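Local coordinates for uncharacterized protein LPG1670 (Legionella pneumophila subsp. pneumophila, PDB 5T2X) that is of unknown function but belongs to the DUF5630 family and adopts an all-helical fold without strands, at residues A[198-207]-A[258-269]; A[167-175]-A[216-226]. All blocks are in the same frame, centred on the assembly; numbering follows the deposited sequence.

Interaction 1. Residues A[198-207]-A[258-269]; sequences LEALLIARKL and IYDKASEKAKGI
Glu-199 reaches from helix 191-207 to two lysines of helix 252-272, one for each carboxylate oxygen, a small salt-bridge network at one margin of the interface. OE2 takes the amine NZ of Lys-265 on its syn lone pair at 2.5 Å, a length so short that it is best read with caution. OE1 meets NZ of Lys-261 at 3.5 Å, a weak bond. The extended glutamate chain, with CG anti to the backbone N (chi1 177°), and the bent Lys-261 chain bring these groups together, while Lys-265 comes in at about a right angle. The network would be expected to balance the glutamate's charge.

A CH-pi contact lies farther round the helix. Leu-202 CD1 sits over the centre of the Tyr-259 ring, 3.7 Å from its centroid and only 7° off the normal.

The remaining apolar contacts form a continuous seam. Leu-198 CD2 meets Ile-258 CG2 at one end, and Leu-207 CD2 meets Ile-269 CG2 at 3.8 Å at the other. Between them Ala-262 CB is 3.6 Å from Leu-202 CB, and Lys-206 CB lies 3.8 Å from Ala-266 CB.

At the other margin, on the side of Tyr-259, Ser-263 OG donates to Tyr-259 O of its own helix, and the aliphatic CE of Lys-206 comes close to that hydroxyl.

Ala-262 is a knob among Glu-199, Leu-202, Ile-203 and Lys-206. The axes, 8.7 Å apart, cross at -43°, and the small side chain is consistent with that close approach; a single knob-into-hole joins two helices of an all-helical fold.

Interaction 2. Residues A[167-175]-A[216-226]; sequences YHWTPGYLL and AINNAYFGKGL
The ring of Tyr-221 leans against Pro-171, whose CG comes within 3.9 Å of CE2, while Ala-220 CB covers one face of the ring over its centre and Ile-217 CG2 lies in plane at its edge. The imidazole of His-168 has Tyr-167 CB over one face, offset toward the rim; its two nitrogens are held by hydrogen bonds to Tyr-86 OH and His-130 O, which fix its rotation.

Tyr-221 stands where helix 211-220 ends in a Schellman motif. Gly-223 N returns to Asn-218 O at 2.9 Å, Phe-222 takes the positive phi of the C-prime position, and a type I' turn from Tyr-221 to Lys-224 reverses the chain, with Leu-226 two residues later. Ala-216, Ile-217, Ala-220, Tyr-221 and Leu-226 give helix 169-185 an apolar surface, and no hydrogen bond crosses between the two segments.

Pro-171 is the wedge of this packing. Its CB touches Ala-220 CB at 3.5 Å, its CG rests against the backbone of Ala-216 and Ile-217, and its CD meets Ile-217 CG1 at 3.8 Å. Nearby, Ala-216 CB lies 3.6 Å from His-168 O. Thr-170 has CG2 anti to its backbone N, which directs that methyl to CD1 of Leu-226, past the turn, at 3.8 Å. One turn farther along the helix Leu-174 CD1 is shared by two partners, standing 3.6 Å from Tyr-221 OH and 3.7 Å from Leu-226 CD1.

How the interactions relate
Along the chain from the N terminus the four segments come in the order 167-175, 198-207, 216-226 and 258-269. Interaction 2 closes a loop of 40 residues when 216-226 returns to helix 169-185; interaction 1 closes one of 50 when helix 252-272 meets helix 191-207. Because the segments alternate, the two loops cross and neither contains the other. The two also touch: Thr-170 OG1 lies 2.7 Å from Ala-204 O, probably a hydrogen bond, and Ile-269 CD1 packs against Tyr-173 OH. Helices 169-185 and 191-207 thereby join the C-terminal helix to the turn after helix 211-220.

Interaction 1. Residues A[198-207]-A[258-269]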
loop_
_atom_site.group_PDB
_atom_site.type_symbol
_atom_site.label_atom_id
_atom_site.label_comp_id
_atom_site.label_asym_id
_atom_site.label_seq_id
_atom_site.Cartn_x
_atom_site.Cartn_y
_atom_site.Cartn_z
ATOM N N LEU A 198 11.379 -15.765 -6.139
ATOM C CA LEU A 198 11.628 -16.668 -5.020
ATOM C C LEU A 198 12.078 -15.900 -3.783
ATOM O O LEU A 198 11.599 -16.155 -2.672
ATOM C CB LEU A 198 12.672 -17.714 -5.414
ATOM C CG LEU A 198 13.126 -18.673 -4.312
ATOM C CD1 LEU A 198 11.955 -19.494 -3.797
ATOM C CD2 LEU A 198 14.242 -19.578 -4.813
ATOM N N GLU A 199 13.002 -14.952 -3.959
ATOM C CA GLU A 199 13.504 -14.185 -2.823
ATOM C C GLU A 199 12.379 -13.419 -2.138
ATOM O O GLU A 199 12.259 -13.438 -0.908
ATOM C CB GLU A 199 14.606 -13.232 -3.283
ATOM C CG GLU A 199 15.142 -12.326 -2.188
ATOM C CD GLU A 199 16.230 -11.396 -2.687
ATOM O OE1 GLU A 199 16.777 -11.653 -3.780
ATOM O OE2 GLU A 199 16.536 -10.406 -1.990
ATOM N N ALA A 200 11.536 -12.744 -2.923
ATOM C CA ALA A 200 10.415 -12.011 -2.344
ATOM C C ALA A 200 9.406 -12.955 -1.704
ATOM O O ALA A 200 8.793 -12.616 -0.686
ATOM C CB ALA A 200 9.741 -11.150 -3.411
ATOM N N LEU A 201 9.218 -14.140 -2.288
ATOM C CA LEU A 201 8.299 -15.111 -1.700
ATOM C C LEU A 201 8.824 -15.624 -0.365
ATOM O O LEU A 201 8.054 -15.787 0.590
ATOM C CB LEU A 201 8.071 -16.269 -2.671
ATOM C CG LEU A 201 7.157 -17.402 -2.198
ATOM C CD1 LEU A 201 5.787 -16.868 -1.817
ATOM C CD2 LEU A 201 7.039 -18.467 -3.276
ATOM N N LEU A 202 10.132 -15.878 -0.276
ATOM C CA LEU A 202 10.711 -16.333 0.984
ATOM C C LEU A 202 10.640 -15.247 2.050
ATOM O O LEU A 202 10.330 -15.531 3.213
ATOM C CB LEU A 202 12.157 -16.782 0.767
ATOM C CG LEU A 202 12.366 -17.993 -0.146
ATOM C CD1 LEU A 202 13.847 -18.285 -0.330
ATOM C CD2 LEU A 202 11.644 -19.210 0.404
ATOM N N ILE A 203 10.920 -13.997 1.674
ATOM C CA ILE A 203 10.837 -12.897 2.631
ATOM C C ILE A 203 9.409 -12.741 3.138
ATOM O O ILE A 203 9.181 -12.492 4.328
ATOM C CB ILE A 203 11.363 -11.595 2.000
ATOM C CG1 ILE A 203 12.847 -11.729 1.657
ATOM C CG2 ILE A 203 11.145 -10.418 2.940
ATOM C CD1 ILE A 203 13.410 -10.534 0.917
ATOM N N ALA A 204 8.427 -12.897 2.247
ATOM C CA ALA A 204 7.031 -12.783 2.656
ATOM C C ALA A 204 6.676 -13.831 3.703
ATOM O O ALA A 204 5.897 -13.560 4.625
ATOM C CB ALA A 204 6.116 -12.909 1.438
ATOM N N ARG A 205 7.241 -15.033 3.584
ATOM C CA ARG A 205 6.972 -16.066 4.577
ATOM C C ARG A 205 7.678 -15.760 5.892
ATOM O O ARG A 205 7.084 -15.893 6.969
ATOM C CB ARG A 205 7.397 -17.432 4.043
ATOM C CG ARG A 205 6.953 -18.596 4.910
ATOM C CD ARG A 205 7.399 -19.922 4.318
ATOM N NE ARG A 205 6.790 -21.058 5.004
ATOM C CZ ARG A 205 7.029 -22.330 4.702
ATOM N NH1 ARG A 205 7.872 -22.636 3.724
ATOM N NH2 ARG A 205 6.426 -23.298 5.381
ATOM N N LYS A 206 8.943 -15.333 5.822
ATOM C CA LYS A 206 9.715 -15.028 7.022
ATOM C C LYS A 206 9.170 -13.827 7.784
ATOM O O LYS A 206 9.520 -13.642 8.954
ATOM C CB LYS A 206 11.179 -14.789 6.647
ATOM C CG LYS A 206 11.855 -16.014 6.059
ATOM C CD LYS A 206 13.266 -15.717 5.585
ATOM C CE LYS A 206 13.911 -16.971 5.019
ATOM N NZ LYS A 206 13.941 -18.070 6.026
ATOM N N LEU A 207 8.331 -13.006 7.154
ATOM C CA LEU A 207 7.696 -11.886 7.833
ATOM C C LEU A 207 6.279 -12.196 8.291
ATOM O O LEU A 207 5.714 -11.419 9.065
ATOM C CB LEU A 207 7.669 -10.653 6.918
ATOM C CG LEU A 207 9.006 -10.059 6.472
ATOM C CD1 LEU A 207 8.776 -8.861 5.563
ATOM C CD2 LEU A 207 9.854 -9.669 7.671
ATOM N N ILE A 258 20.015 -17.405 -2.591
ATOM C CA ILE A 258 18.724 -16.731 -2.484
ATOM C C ILE A 258 18.150 -16.889 -1.081
ATOM O O ILE A 258 17.613 -15.934 -0.506
ATOM C CB ILE A 258 17.760 -17.263 -3.561
ATOM C CG1 ILE A 258 18.285 -16.925 -4.958
ATOM C CG2 ILE A 258 16.363 -16.693 -3.361
ATOM C CD1 ILE A 258 17.430 -17.464 -6.084
ATOM N N TYR A 259 18.255 -18.091 -0.507
ATOM C CA TYR A 259 17.761 -18.309 0.850
ATOM C C TYR A 259 18.516 -17.452 1.859
ATOM O O TYR A 259 17.925 -16.948 2.821
ATOM C CB TYR A 259 17.870 -19.789 1.219
ATOM C CG TYR A 259 16.682 -20.631 0.809
ATOM C CD1 TYR A 259 16.600 -21.184 -0.462
ATOM C CD2 TYR A 259 15.645 -20.885 1.699
ATOM C CE1 TYR A 259 15.519 -21.960 -0.838
ATOM C CE2 TYR A 259 14.559 -21.658 1.333
ATOM C CZ TYR A 259 14.501 -22.194 0.063
ATOM O OH TYR A 259 13.422 -22.965 -0.309
ATOM N N ASP A 260 19.823 -17.273 1.655
ATOM C CA ASP A 260 20.604 -16.448 2.572
ATOM C C ASP A 260 20.250 -14.973 2.427
ATOM O O ASP A 260 20.187 -14.246 3.425
ATOM C CB ASP A 260 22.098 -16.671 2.338
ATOM C CG ASP A 260 22.573 -18.022 2.842
ATOM O OD1 ASP A 260 21.730 -18.931 3.001
ATOM O OD2 ASP A 260 23.790 -18.174 3.078
ATOM N N LYS A 261 20.019 -14.513 1.195
ATOM C CA LYS A 261 19.622 -13.122 0.993
ATOM C C LYS A 261 18.250 -12.848 1.595
ATOM O O LYS A 261 18.023 -11.780 2.175
ATOM C CB LYS A 261 19.634 -12.779 -0.497
ATOM C CG LYS A 261 21.025 -12.664 -1.103
ATOM C CD LYS A 261 20.960 -12.447 -2.608
ATOM C CE LYS A 261 20.190 -11.183 -2.956
ATOM N NZ LYS A 261 20.101 -10.973 -4.428
ATOM N N ALA A 262 17.323 -13.802 1.472
ATOM C CA ALA A 262 15.993 -13.617 2.041
ATOM C C ALA A 262 16.044 -13.580 3.564
ATOM O O ALA A 262 15.375 -12.751 4.193
ATOM C CB ALA A 262 15.058 -14.725 1.561
ATOM N N SER A 263 16.832 -14.469 4.174
ATOM C CA SER A 263 16.950 -14.479 5.629
ATOM C C SER A 263 17.631 -13.215 6.137
ATOM O O SER A 263 17.239 -12.667 7.174
ATOM C CB SER A 263 17.717 -15.719 6.087
ATOM O OG SER A 263 17.036 -16.906 5.724
ATOM N N GLU A 264 18.649 -12.736 5.420
ATOM C CA GLU A 264 19.367 -11.541 5.851
ATOM C C GLU A 264 18.475 -10.307 5.784
ATOM O O GLU A 264 18.452 -9.495 6.716
ATOM C CB GLU A 264 20.618 -11.346 4.995
ATOM C CG GLU A 264 21.542 -10.246 5.488
ATOM C CD GLU A 264 22.694 -9.989 4.538
ATOM O OE1 GLU A 264 22.581 -9.074 3.695
ATOM O OE2 GLU A 264 23.710 -10.710 4.628
ATOM N N LYS A 265 17.732 -10.150 4.687
ATOM C CA LYS A 265 16.887 -8.970 4.532
ATOM C C LYS A 265 15.680 -9.022 5.459
ATOM O O LYS A 265 15.232 -7.984 5.959
ATOM C CB LYS A 265 16.449 -8.829 3.074
ATOM C CG LYS A 265 17.600 -8.574 2.112
ATOM C CD LYS A 265 17.125 -8.509 0.670
ATOM C CE LYS A 265 18.291 -8.279 -0.281
ATOM N NZ LYS A 265 17.861 -8.281 -1.709
ATOM N N ALA A 266 15.138 -10.219 5.700
ATOM C CA ALA A 266 14.016 -10.341 6.626
ATOM C C ALA A 266 14.453 -10.114 8.067
ATOM O O ALA A 266 13.682 -9.573 8.868
ATOM C CB ALA A 266 13.355 -11.710 6.480
ATOM N N LYS A 267 15.678 -10.517 8.416
ATOM C CA LYS A 267 16.173 -10.291 9.769
ATOM C C LYS A 267 16.335 -8.803 10.058
ATOM O O LYS A 267 15.995 -8.337 11.151
ATOM C CB LYS A 267 17.496 -11.026 9.979
ATOM C CG LYS A 267 18.143 -10.763 11.330
ATOM C CD LYS A 267 19.438 -11.541 11.492
ATOM C CE LYS A 267 20.134 -11.185 12.795
ATOM N NZ LYS A 267 19.250 -11.397 13.975
ATOM N N GLY A 268 16.853 -8.042 9.091
ATOM C CA GLY A 268 16.967 -6.606 9.277
ATOM C C GLY A 268 15.625 -5.924 9.449
ATOM O O GLY A 268 15.530 -4.891 10.118
ATOM N N ILE A 269 14.573 -6.490 8.859
ATOM C CA ILE A 269 13.235 -5.929 9.019
ATOM C C ILE A 269 12.692 -6.239 10.408
ATOM O O ILE A 269 12.157 -5.360 11.095
ATOM C CB ILE A 269 12.299 -6.457 7.916
ATOM C CG1 ILE A 269 12.728 -5.922 6.548
ATOM C CG2 ILE A 269 10.853 -6.094 8.220
ATOM C CD1 ILE A 269 11.899 -6.452 5.398
#

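Interaction 2. Residues A[167-175]-A[216-226]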
loop_
_atom_site.group_PDB
_atom_site.type_symbol
_atom_site.label_atom_id
_atom_site.label_comp_id
_atom_site.label_asym_id
_atom_site.label_seq_id
_atom_site.Cartn_x
_atom_site.Cartn_y
_atom_site.Cartn_z
ATOM N N TYR A 167 6.350 -0.816 2.800
ATOM C CA TYR A 167 5.372 -0.415 3.799
ATOM C C TYR A 167 4.376 -1.494 4.198
ATOM O O TYR A 167 3.677 -1.305 5.198
ATOM C CB TYR A 167 4.578 0.808 3.308
ATOM C CG TYR A 167 5.430 1.949 2.791
ATOM C CD1 TYR A 167 6.044 2.837 3.665
ATOM C CD2 TYR A 167 5.605 2.148 1.429
ATOM C CE1 TYR A 167 6.817 3.885 3.195
ATOM C CE2 TYR A 167 6.377 3.192 0.948
ATOM C CZ TYR A 167 6.980 4.057 1.837
ATOM O OH TYR A 167 7.747 5.099 1.365
ATOM N N HIS A 168 4.282 -2.612 3.471
ATOM C CA HIS A 168 3.158 -3.519 3.681
ATOM C C HIS A 168 3.579 -4.966 3.918
ATOM O O HIS A 168 2.774 -5.876 3.694
ATOM C CB HIS A 168 2.181 -3.417 2.510
ATOM C CG HIS A 168 1.603 -2.047 2.345
ATOM N ND1 HIS A 168 0.702 -1.509 3.239
ATOM C CD2 HIS A 168 1.826 -1.089 1.413
ATOM C CE1 HIS A 168 0.381 -0.286 2.855
ATOM N NE2 HIS A 168 1.048 -0.008 1.750
ATOM N N TRP A 169 4.812 -5.195 4.366
ATOM C CA TRP A 169 5.225 -6.451 5.015
ATOM C C TRP A 169 4.939 -7.634 4.091
ATOM O O TRP A 169 5.367 -7.611 2.926
ATOM C CB TRP A 169 4.549 -6.512 6.380
ATOM C CG TRP A 169 5.051 -5.493 7.352
ATOM C CD1 TRP A 169 4.671 -4.186 7.439
ATOM C CD2 TRP A 169 6.024 -5.698 8.382
ATOM N NE1 TRP A 169 5.351 -3.562 8.458
ATOM C CE2 TRP A 169 6.188 -4.470 9.052
ATOM C CE3 TRP A 169 6.774 -6.802 8.801
ATOM C CZ2 TRP A 169 7.070 -4.315 10.119
ATOM C CZ3 TRP A 169 7.650 -6.645 9.859
ATOM C CH2 TRP A 169 7.791 -5.411 10.506
ATOM N N THR A 170 4.229 -8.671 4.555
ATOM C CA THR A 170 4.059 -9.878 3.746
ATOM C C THR A 170 3.210 -9.639 2.503
ATOM O O THR A 170 3.622 -10.072 1.413
ATOM C CB THR A 170 3.494 -11.008 4.616
ATOM O OG1 THR A 170 4.499 -11.457 5.531
ATOM C CG2 THR A 170 3.025 -12.175 3.758
ATOM N N PRO A 171 2.037 -8.992 2.573
ATOM C CA PRO A 171 1.292 -8.736 1.329
ATOM C C PRO A 171 2.065 -7.904 0.322
ATOM O O PRO A 171 1.858 -8.066 -0.888
ATOM C CB PRO A 171 0.036 -8.004 1.820
ATOM C CG PRO A 171 -0.141 -8.471 3.212
ATOM C CD PRO A 171 1.247 -8.603 3.757
ATOM N N GLY A 172 2.953 -7.022 0.782
ATOM C CA GLY A 172 3.782 -6.272 -0.148
ATOM C C GLY A 172 4.758 -7.162 -0.897
ATOM O O GLY A 172 4.882 -7.078 -2.122
ATOM N N TYR A 173 5.461 -8.033 -0.169
ATOM C CA TYR A 173 6.407 -8.934 -0.818
ATOM C C TYR A 173 5.699 -9.998 -1.645
ATOM O O TYR A 173 6.252 -10.473 -2.643
ATOM C CB TYR A 173 7.325 -9.578 0.223
ATOM C CG TYR A 173 8.446 -8.665 0.659
ATOM C CD1 TYR A 173 9.641 -8.620 -0.046
ATOM C CD2 TYR A 173 8.303 -7.833 1.761
ATOM C CE1 TYR A 173 10.667 -7.778 0.340
ATOM C CE2 TYR A 173 9.324 -6.991 2.156
ATOM C CZ TYR A 173 10.503 -6.966 1.441
ATOM O OH TYR A 173 11.522 -6.129 1.829
ATOM N N LEU A 174 4.480 -10.383 -1.258
ATOM C CA LEU A 174 3.707 -11.283 -2.105
ATOM C C LEU A 174 3.312 -10.609 -3.411
ATOM O O LEU A 174 3.262 -11.268 -4.458
ATOM C CB LEU A 174 2.468 -11.780 -1.359
ATOM C CG LEU A 174 2.718 -12.870 -0.313
ATOM C CD1 LEU A 174 1.411 -13.329 0.311
ATOM C CD2 LEU A 174 3.458 -14.043 -0.935
ATOM N N LEU A 175 3.032 -9.304 -3.374
ATOM C CA LEU A 175 2.758 -8.573 -4.606
ATOM C C LEU A 175 3.996 -8.514 -5.493
ATOM O O LEU A 175 3.907 -8.722 -6.708
ATOM C CB LEU A 175 2.258 -7.163 -4.283
ATOM C CG LEU A 175 2.099 -6.214 -5.472
ATOM C CD1 LEU A 175 1.072 -6.748 -6.459
ATOM C CD2 LEU A 175 1.718 -4.818 -5.000
ATOM N N ALA A 216 -1.100 -6.220 8.337
ATOM C CA ALA A 216 -1.049 -5.944 6.906
ATOM C C ALA A 216 -1.830 -6.987 6.119
ATOM O O ALA A 216 -2.518 -6.654 5.146
ATOM C CB ALA A 216 0.403 -5.886 6.432
ATOM N N ILE A 217 -1.738 -8.255 6.527
ATOM C CA ILE A 217 -2.516 -9.305 5.872
ATOM C C ILE A 217 -4.005 -9.068 6.081
ATOM O O ILE A 217 -4.824 -9.332 5.192
ATOM C CB ILE A 217 -2.082 -10.691 6.388
ATOM C CG1 ILE A 217 -0.609 -10.943 6.061
ATOM C CG2 ILE A 217 -2.954 -11.785 5.788
ATOM C CD1 ILE A 217 -0.066 -12.232 6.640
ATOM N N ASN A 218 -4.378 -8.554 7.256
ATOM C CA ASN A 218 -5.776 -8.230 7.517
ATOM C C ASN A 218 -6.275 -7.148 6.566
ATOM O O ASN A 218 -7.329 -7.297 5.935
ATOM C CB ASN A 218 -5.943 -7.793 8.974
ATOM C CG ASN A 218 -7.330 -7.266 9.269
ATOM O OD1 ASN A 218 -8.250 -8.032 9.558
ATOM N ND2 ASN A 218 -7.490 -5.949 9.202
ATOM N N ASN A 219 -5.523 -6.051 6.440
ATOM C CA ASN A 219 -5.961 -4.942 5.600
ATOM C C ASN A 219 -5.927 -5.306 4.122
ATOM O O ASN A 219 -6.862 -4.988 3.378
ATOM C CB ASN A 219 -5.092 -3.710 5.856
ATOM C CG ASN A 219 -5.262 -3.155 7.254
ATOM O OD1 ASN A 219 -5.854 -3.795 8.121
ATOM N ND2 ASN A 219 -4.736 -1.957 7.480
ATOM N N ALA A 220 -4.859 -5.973 3.676
ATOM C CA ALA A 220 -4.657 -6.183 2.246
ATOM C C ALA A 220 -5.734 -7.080 1.650
ATOM O O ALA A 220 -6.182 -6.855 0.520
ATOM C CB ALA A 220 -3.273 -6.773 1.993
ATOM N N TYR A 221 -6.160 -8.102 2.388
ATOM C CA TYR A 221 -7.132 -9.062 1.886
ATOM C C TYR A 221 -8.484 -8.938 2.575
ATOM O O TYR A 221 -9.316 -9.843 2.454
ATOM C CB TYR A 221 -6.578 -10.482 2.026
ATOM C CG TYR A 221 -5.152 -10.592 1.535
ATOM C CD1 TYR A 221 -4.827 -10.290 0.219
ATOM C CD2 TYR A 221 -4.129 -10.981 2.390
ATOM C CE1 TYR A 221 -3.524 -10.378 -0.235
ATOM C CE2 TYR A 221 -2.822 -11.074 1.944
ATOM C CZ TYR A 221 -2.526 -10.771 0.631
ATOM O OH TYR A 221 -1.228 -10.860 0.182
ATOM N N PHE A 222 -8.718 -7.833 3.289
ATOM C CA PHE A 222 -10.011 -7.537 3.906
ATOM C C PHE A 222 -10.444 -8.646 4.863
ATOM O O PHE A 222 -11.607 -9.055 4.887
ATOM C CB PHE A 222 -11.081 -7.281 2.842
ATOM C CG PHE A 222 -10.681 -6.253 1.820
ATOM C CD1 PHE A 222 -10.757 -4.900 2.111
ATOM C CD2 PHE A 222 -10.226 -6.641 0.570
ATOM C CE1 PHE A 222 -10.386 -3.953 1.174
ATOM C CE2 PHE A 222 -9.855 -5.699 -0.371
ATOM C CZ PHE A 222 -9.935 -4.353 -0.070
ATOM N N GLY A 223 -9.496 -9.137 5.659
ATOM C CA GLY A 223 -9.777 -10.144 6.660
ATOM C C GLY A 223 -10.032 -11.539 6.136
ATOM O O GLY A 223 -10.283 -12.444 6.940
ATOM N N LYS A 224 -9.976 -11.751 4.823
ATOM C CA LYS A 224 -10.260 -13.052 4.232
ATOM C C LYS A 224 -9.046 -13.973 4.202
ATOM O O LYS A 224 -9.115 -15.047 3.596
ATOM C CB LYS A 224 -10.826 -12.877 2.819
ATOM C CG LYS A 224 -12.312 -12.547 2.798
ATOM C CD LYS A 224 -12.843 -12.405 1.380
ATOM C CE LYS A 224 -12.296 -11.159 0.703
ATOM N NZ LYS A 224 -12.907 -10.943 -0.638
ATOM N N GLY A 225 -7.943 -13.584 4.834
ATOM C CA GLY A 225 -6.799 -14.457 4.976
ATOM C C GLY A 225 -5.888 -14.466 3.761
ATOM O O GLY A 225 -6.205 -13.956 2.685
ATOM N N LEU A 226 -4.720 -15.082 3.950
ATOM C CA LEU A 226 -3.703 -15.133 2.908
ATOM C C LEU A 226 -4.012 -16.166 1.829
ATOM O O LEU A 226 -3.478 -16.062 0.720
ATOM C CB LEU A 226 -2.337 -15.419 3.540
ATOM C CG LEU A 226 -1.087 -15.152 2.700
ATOM C CD1 LEU A 226 -0.040 -14.436 3.535
ATOM C CD2 LEU A 226 -0.527 -16.451 2.142
#